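Local coordinates for adenine phosphoribosyltransferase, putative (Trypanosoma brucei brucei, PDB 5VN4), which probably catalyses the formation of AMP from adenine and 5-phospho-alpha-D-ribose 1-diphosphate in purine salvage, working as a homodimer, at residues N17-F31 / S204-V216. Residues are numbered along the deposited sequence; the frame is centred on the assembly and turned at random.
Sequences NYFTLSKDSPLRKKF and SNVPFVTLVDETV
Tyr18 and Phe208 meet as a tilted edge-to-face pair, the edge of Phe208 toward the face of Tyr18 with ring planes 59° apart, where strand 18-21 runs parallel to strand 208-210. The two strands belong to the large mixed sheet of this type I phosphoribosyltransferase; strand 11-15 flanks 18-21 and strand 176-182 flanks 208-210. Helix 192-197 packs on the Tyr18/Phe208 face, while Phe19 shares the other face with Val209, and its ring lies alongside Pro207, CE1 3.8 Å from Pro207 CB. Phe19 is gripped through its backbone, giving its N-H to Phe208 O at 2.8 Å and accepting from Thr210 N.

At the corner after Thr210, Thr20 OG1, anti to its own N (chi1 -168°), donates to Thr210 O at 2.8 Å. Beyond it, Val212 wedges between Arg28 and Phe31: CG1 lies over one guanidinium face, CG2 over one face of the Phe31 ring. Arg28, bent at chi3 (-70°), is held by Leu21 O and Ser22 O near its guanidinium plane, which fixes its rotation. Its NH1 makes a salt bridge to Asp213 OD1 at 3.0 Å, reaching the oxygen from above the carboxylate plane. That same oxygen closes an Asx turn with Thr215 N and takes Thr215 OG1 on its syn lone pair at 2.7 Å.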
ATOM      1  N   ASN A  17     -17.806 -21.198  -3.117  1.00 10.46           N
ATOM      2  CA  ASN A  17     -16.734 -20.539  -2.370  1.00 11.09           C
ATOM      3  C   ASN A  17     -16.373 -19.158  -2.921  1.00 10.83           C
ATOM      4  O   ASN A  17     -15.235 -18.703  -2.792  1.00 11.51           O
ATOM      5  CB  ASN A  17     -15.509 -21.434  -2.175  1.00 12.17           C
ATOM      6  CG  ASN A  17     -15.533 -22.130  -0.836  1.00 13.14           C
ATOM      7  OD1 ASN A  17     -16.097 -21.607   0.123  1.00 14.55           O
ATOM      8  ND2 ASN A  17     -14.922 -23.306  -0.756  1.00 15.01           N
ATOM      9  N   TYR A  18     -17.346 -18.463  -3.507  1.00 10.57           N
ATOM     10  CA  TYR A  18     -17.186 -17.075  -3.942  1.00 10.30           C
ATOM     11  C   TYR A  18     -18.306 -16.283  -3.282  1.00 10.95           C
ATOM     12  O   TYR A  18     -19.471 -16.417  -3.671  1.00 11.79           O
ATOM     13  CB  TYR A  18     -17.251 -16.966  -5.469  1.00 10.93           C
ATOM     14  CG  TYR A  18     -16.438 -15.827  -6.075  1.00 10.65           C
ATOM     15  CD1 TYR A  18     -16.274 -14.615  -5.414  1.00 10.96           C
ATOM     16  CD2 TYR A  18     -15.832 -15.979  -7.320  1.00 11.10           C
ATOM     17  CE1 TYR A  18     -15.526 -13.591  -5.978  1.00 10.73           C
ATOM     18  CE2 TYR A  18     -15.086 -14.960  -7.900  1.00 11.16           C
ATOM     19  CZ  TYR A  18     -14.938 -13.765  -7.218  1.00 10.43           C
ATOM     20  OH  TYR A  18     -14.202 -12.745  -7.777  1.00 11.93           O
ATOM     21  N   PHE A  19     -17.955 -15.495  -2.266  1.00 10.56           N
ATOM     22  CA  PHE A  19     -18.909 -14.765  -1.439  1.00 10.82           C
ATOM     23  C   PHE A  19     -18.792 -13.268  -1.686  1.00 10.93           C
ATOM     24  O   PHE A  19     -17.688 -12.750  -1.873  1.00 11.33           O
ATOM     25  CB  PHE A  19     -18.636 -15.012   0.048  1.00 10.98           C
ATOM     26  CG  PHE A  19     -18.810 -16.446   0.476  1.00 11.38           C
ATOM     27  CD1 PHE A  19     -17.780 -17.371   0.320  1.00 12.30           C
ATOM     28  CD2 PHE A  19     -20.004 -16.868   1.041  1.00 13.23           C
ATOM     29  CE1 PHE A  19     -17.947 -18.698   0.726  1.00 13.30           C
ATOM     30  CE2 PHE A  19     -20.171 -18.184   1.451  1.00 13.48           C
ATOM     31  CZ  PHE A  19     -19.140 -19.103   1.288  1.00 13.58           C
ATOM     32  N   THR A  20     -19.934 -12.580  -1.660  1.00 11.00           N
ATOM     33  CA  THR A  20     -19.972 -11.132  -1.790  1.00 11.02           C
ATOM     34  C   THR A  20     -21.113 -10.612  -0.920  1.00 10.89           C
ATOM     35  O   THR A  20     -21.970 -11.376  -0.480  1.00 11.73           O
ATOM     36  CB  THR A  20     -20.117 -10.733  -3.265  1.00 10.48           C
ATOM     37  OG1 THR A  20     -19.886  -9.328  -3.417  1.00 11.66           O
ATOM     38  CG2 THR A  20     -21.501 -11.085  -3.797  1.00 11.92           C
ATOM     39  N   LEU A  21     -21.113  -9.310  -0.641  1.00 11.04           N
ATOM     40  CA  LEU A  21     -22.164  -8.775   0.216  1.00 11.84           C
ATOM     41  C   LEU A  21     -23.536  -8.971  -0.423  1.00 12.01           C
ATOM     42  O   LEU A  21     -23.683  -8.955  -1.649  1.00 12.58           O
ATOM     43  CB  LEU A  21     -21.940  -7.286   0.484  1.00 12.63           C
ATOM     44  CG  LEU A  21     -20.821  -6.929   1.464  1.00 13.13           C
ATOM     45  CD1 LEU A  21     -20.545  -5.434   1.381  1.00 14.26           C
ATOM     46  CD2 LEU A  21     -21.168  -7.342   2.887  1.00 14.47           C
ATOM     47  N   SER A  22     -24.551  -9.148   0.423  1.00 13.20           N
ATOM     48  CA  SER A  22     -25.920  -9.222  -0.070  1.00 13.91           C
ATOM     49  C   SER A  22     -26.276  -7.956  -0.852  1.00 14.22           C
ATOM     50  O   SER A  22     -25.657  -6.901  -0.699  1.00 13.75           O
ATOM     51  CB  SER A  22     -26.887  -9.380   1.100  1.00 15.41           C
ATOM     52  OG  SER A  22     -26.917  -8.198   1.873  1.00 16.81           O
ATOM     53  N   LYS A  23     -27.295  -8.072  -1.704  1.00 14.92           N
ATOM     54  CA  LYS A  23     -27.684  -6.947  -2.552  1.00 15.40           C
ATOM     55  C   LYS A  23     -28.131  -5.743  -1.734  1.00 15.89           C
ATOM     56  O   LYS A  23     -27.902  -4.595  -2.140  1.00 16.75           O
ATOM     57  CB  LYS A  23     -28.806  -7.360  -3.508  1.00 17.67           C
ATOM     58  CG  LYS A  23     -28.412  -8.416  -4.514  1.00 21.44           C
ATOM     59  CD  LYS A  23     -29.518  -8.571  -5.549  1.00 24.96           C
ATOM     60  CE  LYS A  23     -29.215  -9.679  -6.540  1.00 28.23           C
ATOM     61  NZ  LYS A  23     -29.473 -11.019  -5.951  1.00 30.11           N
ATOM     62  N   ASP A  24     -28.771  -5.982  -0.592  1.00 15.95           N
ATOM     63  CA  ASP A  24     -29.333  -4.929   0.240  1.00 16.66           C
ATOM     64  C   ASP A  24     -28.378  -4.440   1.322  1.00 16.07           C
ATOM     65  O   ASP A  24     -28.750  -3.539   2.078  1.00 17.76           O
ATOM     66  CB  ASP A  24     -30.605  -5.448   0.912  1.00 18.65           C
ATOM     67  CG  ASP A  24     -30.347  -6.708   1.703  1.00 20.36           C
ATOM     68  OD1 ASP A  24     -30.121  -7.765   1.072  1.00 23.28           O
ATOM     69  OD2 ASP A  24     -30.319  -6.631   2.950  1.00 20.53           O
ATOM     70  N   SER A  25     -27.173  -5.003   1.416  1.00 14.21           N
ATOM     71  CA  SER A  25     -26.274  -4.685   2.521  1.00 13.78           C
ATOM     72  C   SER A  25     -25.975  -3.188   2.564  1.00 13.82           C
ATOM     73  O   SER A  25     -25.614  -2.603   1.535  1.00 13.72           O
ATOM     74  CB  SER A  25     -24.964  -5.443   2.355  1.00 14.86           C
ATOM     75  OG  SER A  25     -24.059  -5.036   3.364  1.00 15.98           O
ATOM     76  N   PRO A  26     -26.099  -2.538   3.726  1.00 14.70           N
ATOM     77  CA  PRO A  26     -25.760  -1.108   3.800  1.00 14.43           C
ATOM     78  C   PRO A  26     -24.348  -0.790   3.342  1.00 13.83           C
ATOM     79  O   PRO A  26     -24.127   0.271   2.742  1.00 14.68           O
ATOM     80  CB  PRO A  26     -25.985  -0.772   5.282  1.00 16.62           C
ATOM     81  CG  PRO A  26     -27.027  -1.751   5.717  1.00 18.08           C
ATOM     82  CD  PRO A  26     -26.700  -3.027   4.979  1.00 16.49           C
ATOM     83  N   LEU A  27     -23.385  -1.685   3.578  1.00 13.75           N
ATOM     84  CA  LEU A  27     -22.023  -1.416   3.130  1.00 13.99           C
ATOM     85  C   LEU A  27     -21.928  -1.478   1.611  1.00 12.57           C
ATOM     86  O   LEU A  27     -21.211  -0.676   0.997  1.00 12.86           O
ATOM     87  CB  LEU A  27     -21.039  -2.377   3.801  1.00 14.02           C
ATOM     88  CG  LEU A  27     -19.567  -2.210   3.418  1.00 14.25           C
ATOM     89  CD1 LEU A  27     -19.093  -0.776   3.634  1.00 14.53           C
ATOM     90  CD2 LEU A  27     -18.681  -3.191   4.186  1.00 15.62           C
ATOM     91  N   ARG A  28     -22.656  -2.409   0.983  1.00 12.62           N
ATOM     92  CA  ARG A  28     -22.718  -2.416  -0.476  1.00 11.66           C
ATOM     93  C   ARG A  28     -23.290  -1.104  -1.013  1.00 11.80           C
ATOM     94  O   ARG A  28     -22.774  -0.549  -1.987  1.00 12.26           O
ATOM     95  CB  ARG A  28     -23.535  -3.599  -0.989  1.00 12.32           C
ATOM     96  CG  ARG A  28     -23.690  -3.584  -2.508  1.00 12.24           C
ATOM     97  CD  ARG A  28     -24.470  -4.775  -3.028  1.00 13.91           C
ATOM     98  NE  ARG A  28     -23.749  -6.043  -2.912  1.00 13.48           N
ATOM     99  CZ  ARG A  28     -22.863  -6.498  -3.801  1.00 12.80           C
ATOM    100  NH1 ARG A  28     -22.523  -5.767  -4.863  1.00 13.84           N
ATOM    101  NH2 ARG A  28     -22.293  -7.681  -3.615  1.00 12.15           N
ATOM    102  N   LYS A  29     -24.358  -0.598  -0.392  1.00 12.32           N
ATOM    103  CA  LYS A  29     -24.949   0.653  -0.855  1.00 13.23           C
ATOM    104  C   LYS A  29     -23.951   1.804  -0.769  1.00 12.86           C
ATOM    105  O   LYS A  29     -23.936   2.685  -1.638  1.00 14.44           O
ATOM    106  CB  LYS A  29     -26.216   0.958  -0.059  1.00 15.99           C
ATOM    107  CG  LYS A  29     -27.290  -0.117  -0.160  1.00 20.67           C
ATOM    108  CD  LYS A  29     -27.922  -0.199  -1.545  1.00 24.69           C
ATOM    109  CE  LYS A  29     -29.074  -1.214  -1.552  1.00 28.97           C
ATOM    110  NZ  LYS A  29     -29.770  -1.334  -2.863  1.00 32.35           N
ATOM    111  N   LYS A  30     -23.111   1.822   0.272  1.00 13.32           N
ATOM    112  CA  LYS A  30     -22.073   2.849   0.355  1.00 13.16           C
ATOM    113  C   LYS A  30     -21.063   2.721  -0.783  1.00 12.14           C
ATOM    114  O   LYS A  30     -20.670   3.724  -1.388  1.00 12.89           O
ATOM    115  CB  LYS A  30     -21.368   2.787   1.713  1.00 14.55           C
ATOM    116  CG  LYS A  30     -22.249   3.214   2.879  1.00 17.19           C
ATOM    117  CD  LYS A  30     -21.501   3.177   4.199  1.00 20.30           C
ATOM    118  CE  LYS A  30     -22.358   3.725   5.319  1.00 22.76           C
ATOM    119  NZ  LYS A  30     -23.600   2.930   5.483  1.00 23.55           N
ATOM    120  N   PHE A  31     -20.617   1.492  -1.081  1.00 11.54           N
ATOM    121  CA  PHE A  31     -19.730   1.273  -2.223  1.00 11.30           C
ATOM    122  C   PHE A  31     -20.374   1.751  -3.518  1.00 11.62           C
ATOM    123  O   PHE A  31     -19.696   2.314  -4.387  1.00 12.85           O
ATOM    124  CB  PHE A  31     -19.408  -0.216  -2.372  1.00 11.75           C
ATOM    125  CG  PHE A  31     -18.190  -0.683  -1.615  1.00 10.90           C
ATOM    126  CD1 PHE A  31     -16.912  -0.483  -2.125  1.00 11.67           C
ATOM    127  CD2 PHE A  31     -18.322  -1.381  -0.422  1.00 11.88           C
ATOM    128  CE1 PHE A  31     -15.782  -0.952  -1.437  1.00 11.54           C
ATOM    129  CE2 PHE A  31     -17.200  -1.849   0.256  1.00 11.46           C
ATOM    130  CZ  PHE A  31     -15.931  -1.634  -0.260  1.00 11.42           C
ATOM    131  N   SER A 204      -9.189 -26.017  -2.674  1.00 16.07           N
ATOM    132  CA  SER A 204     -10.574 -25.836  -3.096  1.00 17.50           C
ATOM    133  C   SER A 204     -11.511 -25.488  -1.942  1.00 17.00           C
ATOM    134  O   SER A 204     -12.611 -24.980  -2.194  1.00 18.20           O
ATOM    135  CB  SER A 204     -11.078 -27.080  -3.825  1.00 19.96           C
ATOM    136  OG  SER A 204     -11.074 -28.197  -2.957  1.00 20.66           O
ATOM    137  N   ASN A 205     -11.112 -25.730  -0.692  1.00 16.35           N
ATOM    138  CA  ASN A 205     -11.949 -25.381   0.449  1.00 16.62           C
ATOM    139  C   ASN A 205     -11.694 -23.966   0.984  1.00 16.41           C
ATOM    140  O   ASN A 205     -12.142 -23.648   2.094  1.00 19.19           O
ATOM    141  CB  ASN A 205     -11.844 -26.441   1.555  1.00 18.82           C
ATOM    142  CG  ASN A 205     -10.547 -26.370   2.311  1.00 21.22           C
ATOM    143  OD1 ASN A 205      -9.566 -25.791   1.843  1.00 22.50           O
ATOM    144  ND2 ASN A 205     -10.535 -26.961   3.498  1.00 21.02           N
ATOM    145  N   VAL A 206     -11.037 -23.103   0.212  1.00 13.54           N
ATOM    146  CA  VAL A 206     -10.679 -21.761   0.668  1.00 12.97           C
ATOM    147  C   VAL A 206     -11.731 -20.783   0.145  1.00 12.73           C
ATOM    148  O   VAL A 206     -11.825 -20.590  -1.074  1.00 12.91           O
ATOM    149  CB  VAL A 206      -9.278 -21.356   0.197  1.00 13.20           C
ATOM    150  CG1 VAL A 206      -9.010 -19.891   0.565  1.00 15.19           C
ATOM    151  CG2 VAL A 206      -8.233 -22.270   0.812  1.00 14.66           C
ATOM    152  N   PRO A 207     -12.507 -20.136   1.009  1.00 11.88           N
ATOM    153  CA  PRO A 207     -13.469 -19.140   0.515  1.00 11.94           C
ATOM    154  C   PRO A 207     -12.775 -17.903  -0.038  1.00 10.41           C
ATOM    155  O   PRO A 207     -11.767 -17.436   0.502  1.00 11.35           O
ATOM    156  CB  PRO A 207     -14.296 -18.791   1.759  1.00 13.94           C
ATOM    157  CG  PRO A 207     -14.077 -19.944   2.708  1.00 16.73           C
ATOM    158  CD  PRO A 207     -12.658 -20.402   2.449  1.00 14.38           C
ATOM    159  N   PHE A 208     -13.322 -17.385  -1.138  1.00 10.30           N
ATOM    160  CA  PHE A 208     -13.024 -16.043  -1.624  1.00 10.11           C
ATOM    161  C   PHE A 208     -14.134 -15.126  -1.132  1.00 10.22           C
ATOM    162  O   PHE A 208     -15.315 -15.421  -1.331  1.00 11.18           O
ATOM    163  CB  PHE A 208     -13.024 -16.004  -3.155  1.00 10.37           C
ATOM    164  CG  PHE A 208     -11.737 -16.470  -3.802  1.00 10.05           C
ATOM    165  CD1 PHE A 208     -11.057 -17.592  -3.358  1.00 10.87           C
ATOM    166  CD2 PHE A 208     -11.246 -15.799  -4.910  1.00 10.13           C
ATOM    167  CE1 PHE A 208      -9.887 -18.010  -3.996  1.00 11.26           C
ATOM    168  CE2 PHE A 208     -10.087 -16.203  -5.555  1.00 10.31           C
ATOM    169  CZ  PHE A 208      -9.404 -17.317  -5.103  1.00 10.95           C
ATOM    170  N   VAL A 209     -13.759 -14.009  -0.514  1.00 10.38           N
ATOM    171  CA  VAL A 209     -14.714 -13.039   0.008  1.00 10.97           C
ATOM    172  C   VAL A 209     -14.369 -11.682  -0.592  1.00 10.10           C
ATOM    173  O   VAL A 209     -13.339 -11.093  -0.249  1.00 11.79           O
ATOM    174  CB  VAL A 209     -14.673 -12.985   1.539  1.00 12.18           C
ATOM    175  CG1 VAL A 209     -15.574 -11.873   2.063  1.00 14.37           C
ATOM    176  CG2 VAL A 209     -15.051 -14.342   2.134  1.00 13.16           C
ATOM    177  N   THR A 210     -15.210 -11.190  -1.504  1.00 10.10           N
ATOM    178  CA  THR A 210     -15.013  -9.872  -2.092  1.00 10.12           C
ATOM    179  C   THR A 210     -16.243  -9.036  -1.787  1.00 10.34           C
ATOM    180  O   THR A 210     -17.354  -9.403  -2.176  1.00 11.35           O
ATOM    181  CB  THR A 210     -14.770  -9.946  -3.603  1.00 11.10           C
ATOM    182  OG1 THR A 210     -15.884 -10.561  -4.258  1.00 11.60           O
ATOM    183  CG2 THR A 210     -13.512 -10.743  -3.914  1.00 12.37           C
ATOM    184  N   LEU A 211     -16.046  -7.913  -1.097  1.00 10.66           N
ATOM    185  CA  LEU A 211     -17.182  -7.193  -0.523  1.00 10.97           C
ATOM    186  C   LEU A 211     -18.225  -6.823  -1.575  1.00 10.45           C
ATOM    187  O   LEU A 211     -19.423  -7.058  -1.375  1.00 11.26           O
ATOM    188  CB  LEU A 211     -16.706  -5.958   0.243  1.00 10.82           C
ATOM    189  CG  LEU A 211     -15.846  -6.284   1.465  1.00 12.16           C
ATOM    190  CD1 LEU A 211     -15.576  -5.006   2.272  1.00 13.26           C
ATOM    191  CD2 LEU A 211     -16.481  -7.362   2.340  1.00 15.38           C
ATOM    192  N   VAL A 212     -17.800  -6.224  -2.690  1.00 10.06           N
ATOM    193  CA  VAL A 212     -18.751  -5.980  -3.770  1.00 10.92           C
ATOM    194  C   VAL A 212     -18.316  -6.726  -5.028  1.00 10.90           C
ATOM    195  O   VAL A 212     -17.316  -7.465  -5.018  1.00 10.82           O
ATOM    196  CB  VAL A 212     -19.071  -4.483  -3.989  1.00 10.77           C
ATOM    197  CG1 VAL A 212     -19.742  -3.911  -2.741  1.00 11.89           C
ATOM    198  CG2 VAL A 212     -17.826  -3.693  -4.347  1.00 13.03           C
ATOM    199  N   ASP A 213     -19.091  -6.577  -6.098  1.00 11.21           N
ATOM    200  CA  ASP A 213     -18.932  -7.374  -7.305  1.00 11.33           C
ATOM    201  C   ASP A 213     -19.184  -6.477  -8.506  1.00 11.78           C
ATOM    202  O   ASP A 213     -19.331  -5.256  -8.379  1.00 12.17           O
ATOM    203  CB  ASP A 213     -19.836  -8.616  -7.263  1.00 12.90           C
ATOM    204  CG  ASP A 213     -21.317  -8.274  -7.243  1.00 14.76           C
ATOM    205  OD1 ASP A 213     -21.660  -7.079  -7.385  1.00 13.92           O
ATOM    206  OD2 ASP A 213     -22.139  -9.208  -7.102  1.00 18.23           O
ATOM    207  N   GLU A 214     -19.267  -7.105  -9.683  1.00 12.03           N
ATOM    208  CA  GLU A 214     -19.411  -6.361 -10.929  1.00 13.02           C
ATOM    209  C   GLU A 214     -20.686  -5.521 -10.992  1.00 13.02           C
ATOM    210  O   GLU A 214     -20.761  -4.599 -11.814  1.00 14.29           O
ATOM    211  CB  GLU A 214     -19.341  -7.311 -12.133  1.00 13.48           C
ATOM    212  CG  GLU A 214     -20.365  -8.443 -12.133  1.00 14.63           C
ATOM    213  CD  GLU A 214     -19.838  -9.727 -11.504  1.00 14.52           C
ATOM    214  OE1 GLU A 214     -19.157  -9.644 -10.467  1.00 14.04           O
ATOM    215  OE2 GLU A 214     -20.098 -10.835 -12.045  1.00 16.47           O
ATOM    216  N   THR A 215     -21.693  -5.809 -10.162  1.00 13.24           N
ATOM    217  CA  THR A 215     -22.903  -4.991 -10.210  1.00 13.84           C
ATOM    218  C   THR A 215     -22.653  -3.573  -9.717  1.00 14.78           C
ATOM    219  O   THR A 215     -23.476  -2.691  -9.979  1.00 16.41           O
ATOM    220  CB  THR A 215     -24.048  -5.623  -9.414  1.00 14.97           C
ATOM    221  OG1 THR A 215     -23.760  -5.570  -8.012  1.00 15.81           O
ATOM    222  CG2 THR A 215     -24.283  -7.058  -9.839  1.00 16.84           C
ATOM    223  N   VAL A 216     -21.547  -3.336  -9.006  1.00 15.03           N
ATOM    224  CA  VAL A 216     -21.212  -1.980  -8.579  1.00 15.94           C
ATOM    225  C   VAL A 216     -20.771  -1.115  -9.753  1.00 17.22           C
ATOM    226  O   VAL A 216     -20.805   0.118  -9.658  1.00 18.68           O
ATOM    227  CB  VAL A 216     -20.161  -2.011  -7.447  1.00 16.60           C
ATOM    228  CG1 VAL A 216     -18.745  -2.110  -8.009  1.00 16.15           C
ATOM    229  CG2 VAL A 216     -20.301  -0.803  -6.539  1.00 18.61           C
TER
HETATM  230  O   HOH W   1     -15.103 -24.500   1.953  1.00 18.59           O
HETATM  231  O   HOH W   2     -23.324  -3.339  -6.075  1.00 16.19           O